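Local coordinates for NS3-like protein (Alongshan virus, PDB 6M40) that probably hydrolyses ATP and other ribonucleoside triphosphates to unwind RNA, being the NS3-like helicase part of a longer viral protein, at residues Arg48-Gly53 and Lys109-Val114; Val195-Pro200 and Gly245-Thr250; Ala333-Arg338 and Gln353-Leu358. One frame throughout, in Å; residues are numbered along the deposited sequence.

Contact 1: residues Arg48-Gly53 and Lys109-Val114; sequences RVYVAG and KDVSYV
Tyr50 and Val111 meet on one face of a pair of parallel strands, with methyl CG1 of Val111 at the edge of the tyrosine ring, near its plane, and 3.2 Å from Tyr50 CD1. The ring comes to this place because CG of Tyr50 lies beside its own backbone N (chi1 -76°) and so leans back toward the start of the strands, where Val111 stands. Tyr113 is the direct partner of Tyr50 in the ladder, yet its ring meets the stem, Tyr113 CD2 being 3.9 Å from Tyr50 CB, with CE2 passing obliquely by the Tyr50 ring; beyond that it packs on helix 123-136, while Tyr50 turns to helix 93-102 and its OH bonds to Tyr99. On the reverse face, Val49 CG2 sits 3.8 Å from Ser112 CB. Compact groups suit this side: two beta-branched valines and a small serine, beneath Leu42 of helix 31-42, and Ser112 OG accepts a hydrogen bond from the backbone N of Ala144. Between the faces the main chains are joined by a regular parallel ladder, including Tyr50 N to Ser112 O (2.9 Å) and Val114 N to Tyr50 O (2.8 Å). Strand 111-116 runs on into Asp116, where the DExH-type Walker B motif begins, so the pair belongs to the core sheet of the first RecA-like, P-loop NTPase domain of a superfamily 2 helicase.

Contact 2: residues Val195-Pro200 and Gly245-Thr250; sequences VAVFVP and GMCVVT
The thiol of Cys247 fills the dip between two valines of the neighbouring strand: its SG lies 3.7 Å from Val195 CG1 and 3.6 Å from Val197 CG2. With SG anti to the backbone N (chi1 -170°), the sulphur reaches forward along its own strand, which brings it level with the gap between the valines. The short side chain of cysteine ends in a large, polarisable sulphur that packs well against methyls, and beta-branched valines favour the extended backbone. Farther along the same face, Val199 and Val249 come together at an oblique angle, Val199 CG2 to Val249 CG1 being 3.9 Å.

The other face begins with a small residue, Ala196, whose CB touches Val248 CB. Beyond it, Phe198 and Thr250 run side by side, pointing the same way, and the threonine methyl CG2 lies over one face of the phenyl ring, 3.9 Å from its centroid and displaced toward the rim, a CH-pi contact. Thr250 OG1 is anti to the backbone N (chi1 172°), which puts CG2 between backbone N and carbonyl carbon and turns this methyl, not the hydroxyl, onto the ring.

The polar part is the seam of peptide groups, a parallel ladder: between these two strands, Val195, Val197 and Val199 bond to Met246, Val248 and Thr250, while Ala196 and Phe198 bond to strand 264-276 on the other edge. Thr250 N gives to Val197 O (2.8 Å), and Val199 N gives to Thr250 O (2.8 Å), nearly straight at 175°. Phe198 O also accepts from Thr268 OG1. The pair belongs to the core sheet of what is probably the second RecA-like domain, as in NS3-type superfamily 2 helicases. Val248 and Thr250 lean on strand 222-226, whereas Cys247 and Val249 are covered by helix 208-216.

Contact 3: residues Ala333-Arg338 and Gln353-Leu358; sequences ANMCLR and QAMLRL
Asn334, the first residue of its helix segment to touch the other, offers its CB to the selenium of Met355 (a selenomethionine, like Met335), 3.5 Å away, the two side chains crossing at a slant. Its amide end looks elsewhere: OD1 accepts a hydrogen bond from Glu345 N in the loop between the helices, which gives a buried polar group a fixed partner. At Met335 the side chain starts out alongside the other helix and then swings nearer. It slides past Met355 in the opposite direction, CG to CG 4.2 Å, and its bent end (chi3 69°) brings CE to 3.7 Å from Leu358 CB, where helix 349-357 has just ended. Long, flexible methionine side chains (selenomethionine here) fit well, since the short helical segments stand 10.3 Å apart and cross at -54°. Leu337, like Ala333 a turn before it, meets helix 123-136 of the first RecA-like domain. One turn after Asn334 comes Arg338, at the exposed border. Its chain bends at chi3 (-88°), laying the guanidinium across the end of Met355, whose methyl CE sits over the centre of one face, 3.2 Å above the plane. Leu356 CD2 approaches the edge of the same group, 3.9 Å from Arg338 NH1. NE forms a salt bridge with Glu344, so the flat cation has both an ionic partner and an apolar cover. This is a helix-loop-helix pair of the mainly helical third domain, consistent with the arrangement known from flaviviral NS3 helicases.

In the fold
From the N terminus, the chain closes three loops in series; none encloses or crosses another. Contact 1 comes first and closes a 55-residue excursion that includes strand 88-92 and helix 93-102, within the parallel sheet of the first RecA-like domain. Contact 2 then closes the 44 residues between segments 195-200 and 245-250 in the second, mixed sheet; its centre is about 36 Å from that of contact 1, across the middle of the chain. Contact 3 closes only a short span, joining helices 328-339 and 349-357, with its centre about 28 Å from that of contact 1. Each lies within a different part of the chain: the first sheet, the second sheet and the helices that follow.

Contact 1: residues Arg48-Gly53 and Lys109-Val114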
loop_
_atom_site.group_PDB
_atom_site.type_symbol
_atom_site.label_atom_id
_atom_site.label_comp_id
_atom_site.label_asym_id
_atom_site.label_seq_id
_atom_site.Cartn_x
_atom_site.Cartn_y
_atom_site.Cartn_z
ATOM N N ARG A 48 -20.895 -13.313 -9.584
ATOM C CA ARG A 48 -19.443 -13.247 -9.662
ATOM C C ARG A 48 -18.907 -12.631 -8.376
ATOM O O ARG A 48 -19.596 -11.849 -7.717
ATOM C CB ARG A 48 -18.952 -12.404 -10.850
ATOM C CG ARG A 48 -19.449 -12.849 -12.205
ATOM C CD ARG A 48 -18.590 -12.252 -13.316
ATOM N NE ARG A 48 -18.902 -12.833 -14.617
ATOM C CZ ARG A 48 -18.195 -12.626 -15.722
ATOM N NH1 ARG A 48 -17.122 -11.849 -15.699
ATOM N NH2 ARG A 48 -18.562 -13.203 -16.855
ATOM N N VAL A 49 -17.669 -12.972 -8.028
ATOM C CA VAL A 49 -17.002 -12.367 -6.881
ATOM C C VAL A 49 -15.577 -12.006 -7.269
ATOM O O VAL A 49 -14.813 -12.862 -7.727
ATOM C CB VAL A 49 -16.990 -13.284 -5.643
ATOM C CG1 VAL A 49 -16.017 -12.733 -4.607
ATOM C CG2 VAL A 49 -18.383 -13.406 -5.063
ATOM N N TYR A 50 -15.216 -10.748 -7.057
ATOM C CA TYR A 50 -13.897 -10.239 -7.396
ATOM C C TYR A 50 -13.041 -10.198 -6.144
ATOM O O TYR A 50 -13.506 -9.768 -5.087
ATOM C CB TYR A 50 -14.007 -8.854 -8.032
ATOM C CG TYR A 50 -14.476 -8.914 -9.466
ATOM C CD1 TYR A 50 -15.827 -9.045 -9.785
ATOM C CD2 TYR A 50 -13.565 -8.850 -10.506
ATOM C CE1 TYR A 50 -16.247 -9.106 -11.109
ATOM C CE2 TYR A 50 -13.979 -8.912 -11.830
ATOM C CZ TYR A 50 -15.314 -9.038 -12.121
ATOM O OH TYR A 50 -15.701 -9.099 -13.438
ATOM N N VAL A 51 -11.810 -10.682 -6.254
ATOM C CA VAL A 51 -10.881 -10.727 -5.133
ATOM C C VAL A 51 -9.667 -9.894 -5.503
ATOM O O VAL A 51 -9.099 -10.070 -6.586
ATOM C CB VAL A 51 -10.477 -12.173 -4.789
ATOM C CG1 VAL A 51 -9.565 -12.182 -3.566
ATOM C CG2 VAL A 51 -11.715 -13.035 -4.543
ATOM N N ALA A 52 -9.265 -8.995 -4.611
ATOM C CA ALA A 52 -8.197 -8.066 -4.939
ATOM C C ALA A 52 -7.299 -7.830 -3.733
ATOM O O ALA A 52 -7.753 -7.793 -2.583
ATOM C CB ALA A 52 -8.732 -6.724 -5.442
ATOM N N GLY A 53 -6.019 -7.654 -4.022
ATOM C CA GLY A 53 -5.033 -7.354 -3.019
ATOM C C GLY A 53 -3.999 -6.390 -3.552
ATOM O O GLY A 53 -3.791 -6.264 -4.760
ATOM N N LYS A 109 -25.599 -5.403 -10.118
ATOM C CA LYS A 109 -26.129 -5.636 -8.782
ATOM C C LYS A 109 -25.818 -7.038 -8.272
ATOM O O LYS A 109 -26.295 -7.411 -7.191
ATOM C CB LYS A 109 -27.644 -5.409 -8.759
ATOM C CG LYS A 109 -28.060 -3.961 -8.531
ATOM C CD LYS A 109 -28.363 -3.241 -9.837
ATOM C CE LYS A 109 -29.841 -3.294 -10.176
ATOM N NZ LYS A 109 -30.073 -3.012 -11.624
ATOM N N ASP A 110 -25.015 -7.811 -9.011
ATOM C CA ASP A 110 -24.795 -9.225 -8.737
ATOM C C ASP A 110 -23.313 -9.541 -8.606
ATOM O O ASP A 110 -22.889 -10.670 -8.863
ATOM C CB ASP A 110 -25.423 -10.090 -9.834
ATOM C CG ASP A 110 -24.806 -9.850 -11.212
ATOM O OD1 ASP A 110 -24.349 -8.724 -11.494
ATOM O OD2 ASP A 110 -24.784 -10.795 -12.026
ATOM N N VAL A 111 -22.511 -8.558 -8.208
ATOM C CA VAL A 111 -21.068 -8.725 -8.074
ATOM C C VAL A 111 -20.679 -8.363 -6.650
ATOM O O VAL A 111 -20.838 -7.208 -6.228
ATOM C CB VAL A 111 -20.283 -7.868 -9.077
ATOM C CG1 VAL A 111 -18.798 -8.148 -8.938
ATOM C CG2 VAL A 111 -20.748 -8.133 -10.496
ATOM N N SER A 112 -20.137 -9.338 -5.928
ATOM C CA SER A 112 -19.610 -9.135 -4.587
ATOM C C SER A 112 -18.087 -9.070 -4.651
ATOM O O SER A 112 -17.457 -9.615 -5.561
ATOM C CB SER A 112 -20.072 -10.251 -3.648
ATOM O OG SER A 112 -21.443 -10.095 -3.347
ATOM N N TYR A 113 -17.502 -8.363 -3.688
ATOM C CA TYR A 113 -16.073 -8.075 -3.685
ATOM C C TYR A 113 -15.469 -8.590 -2.382
ATOM O O TYR A 113 -16.159 -8.707 -1.368
ATOM C CB TYR A 113 -15.840 -6.559 -3.905
ATOM C CG TYR A 113 -16.577 -6.028 -5.142
ATOM C CD1 TYR A 113 -17.931 -5.686 -5.081
ATOM C CD2 TYR A 113 -15.930 -5.891 -6.373
ATOM C CE1 TYR A 113 -18.616 -5.219 -6.201
ATOM C CE2 TYR A 113 -16.616 -5.420 -7.507
ATOM C CZ TYR A 113 -17.954 -5.087 -7.404
ATOM O OH TYR A 113 -18.642 -4.620 -8.502
ATOM N N VAL A 114 -14.195 -8.980 -2.438
ATOM C CA VAL A 114 -13.406 -9.318 -1.253
ATOM C C VAL A 114 -12.087 -8.571 -1.382
ATOM O O VAL A 114 -11.312 -8.838 -2.309
ATOM C CB VAL A 114 -13.145 -10.834 -1.116
ATOM C CG1 VAL A 114 -12.041 -11.085 -0.105
ATOM C CG2 VAL A 114 -14.413 -11.585 -0.709
#

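Contact 2: residues Val195-Pro200 and Gly245-Thr250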
loop_
_atom_site.group_PDB
_atom_site.type_symbol
_atom_site.label_atom_id
_atom_site.label_comp_id
_atom_site.label_asym_id
_atom_site.label_seq_id
_atom_site.Cartn_x
_atom_site.Cartn_y
_atom_site.Cartn_z
ATOM N N VAL A 195 17.652 -11.533 8.078
ATOM C CA VAL A 195 17.263 -10.297 8.742
ATOM C C VAL A 195 16.855 -9.265 7.692
ATOM O O VAL A 195 17.235 -9.349 6.523
ATOM C CB VAL A 195 18.405 -9.766 9.650
ATOM C CG1 VAL A 195 18.750 -8.321 9.316
ATOM C CG2 VAL A 195 18.024 -9.909 11.106
ATOM N N ALA A 196 16.069 -8.275 8.126
ATOM C CA ALA A 196 15.618 -7.204 7.245
ATOM C C ALA A 196 15.527 -5.875 7.982
ATOM O O ALA A 196 15.068 -5.810 9.128
ATOM C CB ALA A 196 14.249 -7.513 6.630
ATOM N N VAL A 197 15.923 -4.807 7.295
ATOM C CA VAL A 197 15.910 -3.454 7.840
ATOM C C VAL A 197 14.972 -2.596 7.002
ATOM O O VAL A 197 15.134 -2.501 5.779
ATOM C CB VAL A 197 17.322 -2.840 7.860
ATOM C CG1 VAL A 197 17.346 -1.608 8.758
ATOM C CG2 VAL A 197 18.334 -3.868 8.316
ATOM N N PHE A 198 14.008 -1.955 7.659
ATOM C CA PHE A 198 13.055 -1.071 6.995
ATOM C C PHE A 198 13.526 0.369 7.155
ATOM O O PHE A 198 13.484 0.931 8.255
ATOM C CB PHE A 198 11.652 -1.278 7.556
ATOM C CG PHE A 198 10.885 -2.367 6.858
ATOM C CD1 PHE A 198 10.402 -2.165 5.573
ATOM C CD2 PHE A 198 10.645 -3.589 7.474
ATOM C CE1 PHE A 198 9.697 -3.157 4.915
ATOM C CE2 PHE A 198 9.939 -4.579 6.816
ATOM C CZ PHE A 198 9.468 -4.361 5.541
ATOM N N VAL A 199 13.951 0.959 6.042
ATOM C CA VAL A 199 14.625 2.255 5.997
ATOM C C VAL A 199 13.748 3.254 5.246
ATOM O O VAL A 199 13.095 2.878 4.264
ATOM C CB VAL A 199 16.010 2.098 5.344
ATOM C CG1 VAL A 199 16.464 3.393 4.696
ATOM C CG2 VAL A 199 17.020 1.614 6.375
ATOM N N PRO A 200 13.687 4.538 5.667
ATOM C CA PRO A 200 12.748 5.480 5.038
ATOM C C PRO A 200 12.990 5.719 3.554
ATOM O O PRO A 200 12.102 5.457 2.740
ATOM C CB PRO A 200 12.958 6.775 5.842
ATOM C CG PRO A 200 14.281 6.617 6.539
ATOM C CD PRO A 200 14.388 5.144 6.811
ATOM N N GLY A 245 25.026 -15.061 6.342
ATOM C CA GLY A 245 23.960 -14.180 6.792
ATOM C C GLY A 245 23.436 -13.266 5.700
ATOM O O GLY A 245 24.175 -12.816 4.820
HETATM N N MSE A 246 22.145 -12.970 5.768
HETATM C CA MSE A 246 21.525 -12.067 4.802
HETATM C C MSE A 246 20.840 -10.880 5.471
HETATM O O MSE A 246 20.094 -11.049 6.436
HETATM C CB MSE A 246 20.500 -12.820 3.956
HETATM C CG MSE A 246 19.382 -11.923 3.458
HETATM SE SE MSE A 246 18.141 -12.842 2.255
HETATM C CE MSE A 246 16.670 -13.133 3.526
ATOM N N CYS A 247 21.047 -9.686 4.924
ATOM C CA CYS A 247 20.421 -8.478 5.458
ATOM C C CYS A 247 19.708 -7.731 4.336
ATOM O O CYS A 247 20.340 -7.030 3.543
ATOM C CB CYS A 247 21.454 -7.586 6.138
ATOM S SG CYS A 247 20.728 -6.209 7.060
ATOM N N VAL A 248 18.389 -7.873 4.289
ATOM C CA VAL A 248 17.559 -7.076 3.396
ATOM C C VAL A 248 17.433 -5.678 3.986
ATOM O O VAL A 248 16.860 -5.497 5.062
ATOM C CB VAL A 248 16.181 -7.705 3.198
ATOM C CG1 VAL A 248 15.299 -6.795 2.346
ATOM C CG2 VAL A 248 16.300 -9.076 2.551
ATOM N N VAL A 249 17.993 -4.691 3.294
ATOM C CA VAL A 249 17.744 -3.287 3.583
ATOM C C VAL A 249 16.720 -2.816 2.559
ATOM O O VAL A 249 17.003 -2.802 1.354
ATOM C CB VAL A 249 19.032 -2.449 3.525
ATOM C CG1 VAL A 249 18.817 -1.116 4.215
ATOM C CG2 VAL A 249 20.183 -3.214 4.165
ATOM N N THR A 250 15.534 -2.432 3.024
ATOM C CA THR A 250 14.403 -2.220 2.135
ATOM C C THR A 250 13.669 -0.932 2.475
ATOM O O THR A 250 13.622 -0.502 3.630
ATOM C CB THR A 250 13.423 -3.411 2.193
ATOM O OG1 THR A 250 12.226 -3.113 1.458
ATOM C CG2 THR A 250 13.060 -3.749 3.637
#

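Contact 3: residues Ala333-Arg338 and Gln353-Leu358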
loop_
_atom_site.group_PDB
_atom_site.type_symbol
_atom_site.label_atom_id
_atom_site.label_comp_id
_atom_site.label_asym_id
_atom_site.label_seq_id
_atom_site.Cartn_x
_atom_site.Cartn_y
_atom_site.Cartn_z
ATOM N N ALA A 333 -6.435 11.016 -3.214
ATOM C CA ALA A 333 -7.623 10.207 -2.962
ATOM C C ALA A 333 -8.869 11.080 -2.814
ATOM O O ALA A 333 -9.913 10.793 -3.415
ATOM C CB ALA A 333 -7.420 9.333 -1.724
ATOM N N ASN A 334 -8.776 12.156 -2.025
ATOM C CA ASN A 334 -9.924 13.036 -1.826
ATOM C C ASN A 334 -10.263 13.782 -3.110
ATOM O O ASN A 334 -11.438 14.001 -3.416
ATOM C CB ASN A 334 -9.650 14.029 -0.691
ATOM C CG ASN A 334 -9.953 13.454 0.698
ATOM O OD1 ASN A 334 -10.866 12.647 0.872
ATOM N ND2 ASN A 334 -9.181 13.884 1.695
HETATM N N MSE A 335 -9.254 14.188 -3.875
HETATM C CA MSE A 335 -9.506 14.856 -5.145
HETATM C C MSE A 335 -10.381 13.974 -6.035
HETATM O O MSE A 335 -11.355 14.441 -6.611
HETATM C CB MSE A 335 -8.193 15.200 -5.842
HETATM C CG MSE A 335 -7.501 16.423 -5.272
HETATM SE SE MSE A 335 -5.752 16.675 -6.113
HETATM C CE MSE A 335 -6.325 17.193 -7.941
ATOM N N CYS A 336 -10.031 12.689 -6.124
ATOM C CA CYS A 336 -10.829 11.752 -6.905
ATOM C C CYS A 336 -12.199 11.540 -6.290
ATOM O O CYS A 336 -13.198 11.457 -7.006
ATOM C CB CYS A 336 -10.130 10.396 -7.011
ATOM S SG CYS A 336 -8.475 10.431 -7.680
ATOM N N LEU A 337 -12.257 11.400 -4.964
ATOM C CA LEU A 337 -13.530 11.158 -4.298
ATOM C C LEU A 337 -14.474 12.336 -4.474
ATOM O O LEU A 337 -15.691 12.147 -4.546
ATOM C CB LEU A 337 -13.295 10.875 -2.813
ATOM C CG LEU A 337 -12.589 9.563 -2.444
ATOM C CD1 LEU A 337 -12.046 9.601 -1.013
ATOM C CD2 LEU A 337 -13.525 8.381 -2.604
ATOM N N ARG A 338 -13.940 13.558 -4.568
ATOM C CA ARG A 338 -14.821 14.713 -4.695
ATOM C C ARG A 338 -15.395 14.819 -6.104
ATOM O O ARG A 338 -16.576 15.143 -6.273
ATOM C CB ARG A 338 -14.076 15.994 -4.316
ATOM C CG ARG A 338 -15.010 17.164 -4.117
ATOM C CD ARG A 338 -14.289 18.382 -3.609
ATOM N NE ARG A 338 -14.185 18.430 -2.154
ATOM C CZ ARG A 338 -13.586 19.417 -1.494
ATOM N NH1 ARG A 338 -13.027 20.417 -2.164
ATOM N NH2 ARG A 338 -13.522 19.402 -0.174
ATOM N N GLN A 353 -7.118 22.935 1.719
ATOM C CA GLN A 353 -6.712 24.093 0.928
ATOM C C GLN A 353 -6.322 23.677 -0.485
ATOM O O GLN A 353 -6.729 24.304 -1.470
ATOM C CB GLN A 353 -5.541 24.787 1.634
ATOM C CG GLN A 353 -5.095 26.122 1.058
ATOM C CD GLN A 353 -4.292 25.994 -0.223
ATOM O OE1 GLN A 353 -4.587 26.658 -1.212
ATOM N NE2 GLN A 353 -3.269 25.149 -0.207
ATOM N N ALA A 354 -5.534 22.605 -0.598
ATOM C CA ALA A 354 -5.041 22.186 -1.900
ATOM C C ALA A 354 -6.157 21.600 -2.762
ATOM O O ALA A 354 -6.111 21.713 -3.993
ATOM C CB ALA A 354 -3.902 21.181 -1.726
HETATM N N MSE A 355 -7.179 21.012 -2.153
HETATM C CA MSE A 355 -8.311 20.501 -2.925
HETATM C C MSE A 355 -9.169 21.622 -3.505
HETATM O O MSE A 355 -10.092 21.362 -4.271
HETATM C CB MSE A 355 -9.183 19.599 -2.061
HETATM C CG MSE A 355 -8.561 18.274 -1.694
HETATM SE SE MSE A 355 -9.594 17.472 -0.260
HETATM C CE MSE A 355 -11.239 17.115 -1.257
ATOM N N LEU A 356 -8.870 22.863 -3.123
ATOM C CA LEU A 356 -9.547 24.023 -3.692
ATOM C C LEU A 356 -8.782 24.588 -4.882
ATOM O O LEU A 356 -9.390 24.956 -5.892
ATOM C CB LEU A 356 -9.715 25.109 -2.634
ATOM C CG LEU A 356 -10.472 24.731 -1.359
ATOM C CD1 LEU A 356 -10.605 25.952 -0.480
ATOM C CD2 LEU A 356 -11.823 24.119 -1.646
ATOM N N ARG A 357 -7.455 24.665 -4.778
ATOM C CA ARG A 357 -6.660 25.089 -5.923
ATOM C C ARG A 357 -6.714 24.072 -7.050
ATOM O O ARG A 357 -6.659 24.440 -8.230
ATOM C CB ARG A 357 -5.212 25.318 -5.510
ATOM C CG ARG A 357 -5.080 26.149 -4.262
ATOM C CD ARG A 357 -3.668 26.660 -4.072
ATOM N NE ARG A 357 -3.636 27.748 -3.105
ATOM C CZ ARG A 357 -2.597 28.549 -2.913
ATOM N NH1 ARG A 357 -1.491 28.391 -3.617
ATOM N NH2 ARG A 357 -2.668 29.513 -2.015
ATOM N N LEU A 358 -6.834 22.796 -6.712
ATOM C CA LEU A 358 -6.820 21.706 -7.677
ATOM C C LEU A 358 -8.154 20.984 -7.584
ATOM O O LEU A 358 -8.489 20.414 -6.540
ATOM C CB LEU A 358 -5.655 20.761 -7.400
ATOM C CG LEU A 358 -4.292 21.440 -7.243
ATOM C CD1 LEU A 358 -3.318 20.519 -6.533
ATOM C CD2 LEU A 358 -3.750 21.886 -8.577
#